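Local atomic coordinates of pvivax hypothetical protein (Plasmodium vivax, PDB entry 2B30), a protein that probably acts as a magnesium-dependent phosphatase of the haloacid dehalogenase (HAD) superfamily, Cof-like subfamily IIB, and carries a calcium ion in this crystal. Residues V243-D248 / A254-F259. Residues are numbered along the deposited sequence; the frame is centred on the assembly and turned at random.
With CA (calcium ion), chain E.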
loop_
_atom_site.group_PDB
_atom_site.type_symbol
_atom_site.label_atom_id
_atom_site.label_comp_id
_atom_site.label_asym_id
_atom_site.label_seq_id
_atom_site.Cartn_x
_atom_site.Cartn_y
_atom_site.Cartn_z
ATOM N N VAL A 243 10.545 12.756 -2.267
ATOM C CA VAL A 243 9.709 12.788 -1.082
ATOM C C VAL A 243 10.517 12.402 0.143
ATOM O O VAL A 243 11.086 11.312 0.172
ATOM C CB VAL A 243 8.526 11.806 -1.242
ATOM C CG1 VAL A 243 7.704 11.749 0.025
ATOM C CG2 VAL A 243 7.660 12.216 -2.427
ATOM N N LEU A 244 10.567 13.286 1.142
ATOM C CA LEU A 244 11.145 12.946 2.439
ATOM C C LEU A 244 10.059 12.836 3.496
ATOM O O LEU A 244 9.246 13.745 3.661
ATOM C CB LEU A 244 12.183 13.970 2.901
ATOM C CG LEU A 244 12.680 13.760 4.352
ATOM C CD1 LEU A 244 14.181 13.753 4.412
ATOM C CD2 LEU A 244 12.108 14.782 5.317
ATOM N N VAL A 245 10.101 11.740 4.247
ATOM C CA VAL A 245 9.037 11.389 5.179
ATOM C C VAL A 245 9.619 10.981 6.541
ATOM O O VAL A 245 10.716 10.416 6.610
ATOM C CB VAL A 245 8.143 10.262 4.588
ATOM C CG1 VAL A 245 8.914 8.980 4.415
ATOM C CG2 VAL A 245 6.924 10.019 5.452
ATOM N N VAL A 246 8.882 11.280 7.611
ATOM C CA VAL A 246 9.326 10.977 8.964
ATOM C C VAL A 246 8.129 10.578 9.851
ATOM O O VAL A 246 7.059 11.176 9.764
ATOM C CB VAL A 246 10.188 12.164 9.561
ATOM C CG1 VAL A 246 9.392 13.439 9.671
ATOM C CG2 VAL A 246 10.785 11.788 10.912
ATOM N N GLY A 247 8.309 9.554 10.687
ATOM C CA GLY A 247 7.202 9.007 11.478
ATOM C C GLY A 247 7.629 8.120 12.637
ATOM O O GLY A 247 8.814 8.050 12.965
ATOM N N ASP A 248 6.668 7.436 13.258
ATOM C CA ASP A 248 6.941 6.772 14.527
ATOM C C ASP A 248 6.148 5.509 14.846
ATOM O O ASP A 248 6.618 4.689 15.638
ATOM C CB ASP A 248 6.729 7.766 15.674
ATOM C CG ASP A 248 5.272 8.062 15.919
ATOM O OD1 ASP A 248 4.608 8.572 15.001
ATOM O OD2 ASP A 248 4.779 7.777 17.028
ATOM N N ALA A 254 3.595 2.120 6.142
ATOM C CA ALA A 254 3.484 2.029 4.689
ATOM C C ALA A 254 4.162 3.196 4.009
ATOM O O ALA A 254 4.681 3.028 2.918
ATOM C CB ALA A 254 2.048 1.954 4.250
ATOM N N MET A 255 4.153 4.374 4.628
ATOM C CA MET A 255 4.834 5.513 4.029
ATOM C C MET A 255 6.333 5.493 4.330
ATOM O O MET A 255 7.118 6.036 3.561
ATOM C CB MET A 255 4.202 6.832 4.452
ATOM C CG MET A 255 4.583 7.326 5.826
ATOM S SD MET A 255 3.798 8.917 6.074
ATOM C CE MET A 255 4.378 9.340 7.719
ATOM N N LEU A 256 6.733 4.862 5.431
ATOM C CA LEU A 256 8.158 4.696 5.737
ATOM C C LEU A 256 8.805 3.604 4.864
ATOM O O LEU A 256 9.981 3.708 4.499
ATOM C CB LEU A 256 8.352 4.381 7.221
ATOM C CG LEU A 256 7.891 5.483 8.183
ATOM C CD1 LEU A 256 7.801 4.972 9.623
ATOM C CD2 LEU A 256 8.806 6.687 8.091
ATOM N N SER A 257 8.037 2.567 4.528
ATOM C CA SER A 257 8.538 1.462 3.698
ATOM C C SER A 257 8.690 1.835 2.230
ATOM O O SER A 257 9.694 1.495 1.611
ATOM C CB SER A 257 7.612 0.248 3.798
ATOM O OG SER A 257 7.659 -0.323 5.093
ATOM N N ASN A 258 7.695 2.523 1.674
ATOM C CA ASN A 258 7.651 2.785 0.230
ATOM C C ASN A 258 8.374 4.052 -0.235
ATOM O O ASN A 258 8.439 4.329 -1.433
ATOM C CB ASN A 258 6.205 2.798 -0.263
ATOM C CG ASN A 258 5.508 1.474 -0.038
ATOM O OD1 ASN A 258 5.051 1.201 1.056
ATOM N ND2 ASN A 258 5.426 0.650 -1.068
ATOM N N PHE A 259 8.928 4.815 0.696
ATOM C CA PHE A 259 9.705 5.978 0.329
ATOM C C PHE A 259 11.182 5.767 0.647
ATOM O O PHE A 259 11.532 4.931 1.489
ATOM C CB PHE A 259 9.132 7.210 1.004
ATOM C CG PHE A 259 7.857 7.684 0.373
ATOM C CD1 PHE A 259 7.856 8.170 -0.936
ATOM C CD2 PHE A 259 6.654 7.640 1.067
ATOM C CE1 PHE A 259 6.679 8.602 -1.544
ATOM C CE2 PHE A 259 5.472 8.062 0.462
ATOM C CZ PHE A 259 5.488 8.542 -0.847
HETATM CA CA CA E . 2.203 9.535 14.861
#
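M255 and L256, on the short helix 253-257, and F259 just beyond it pack against V243, V245 and G247 of strand 243-247, the first strand of a beta-alpha-beta unit in the Rossmann-like HAD core that returns through strand 261-264. No hydrogen bond joins the two segments, and every touching residue is buried. M255 crosses V245 at a slant, its SD 3.4 Å from V245 CG2. Beyond CG its chain is fully extended, which carries CE on to 3.8 Å from V246 O. L256 reaches the strand farther along, through one branch: its CD2 lies 3.9 Å from G247 N, where the strand has no side chain to hold the leucine off. Immediately after this glycine comes D248, whose OD1 binds the calcium ion at 2.6 Å; D33 and D35 complete the protein ligands, while D252 accepts a hydrogen bond from D248 N. Past the helix, F259 turns back to the strand and lies at about a right angle to V245, its CB 3.8 Å from V245 CG1. I229 and Y226 of helix 225-235 also touch F259, Y226 with its ring plane steeply inclined. V243 CG1, anti to its own backbone nitrogen (chi1 176°), sits over one face of the F259 ring in a CH-pi contact, 3.8 Å from the centroid and 17° off the normal.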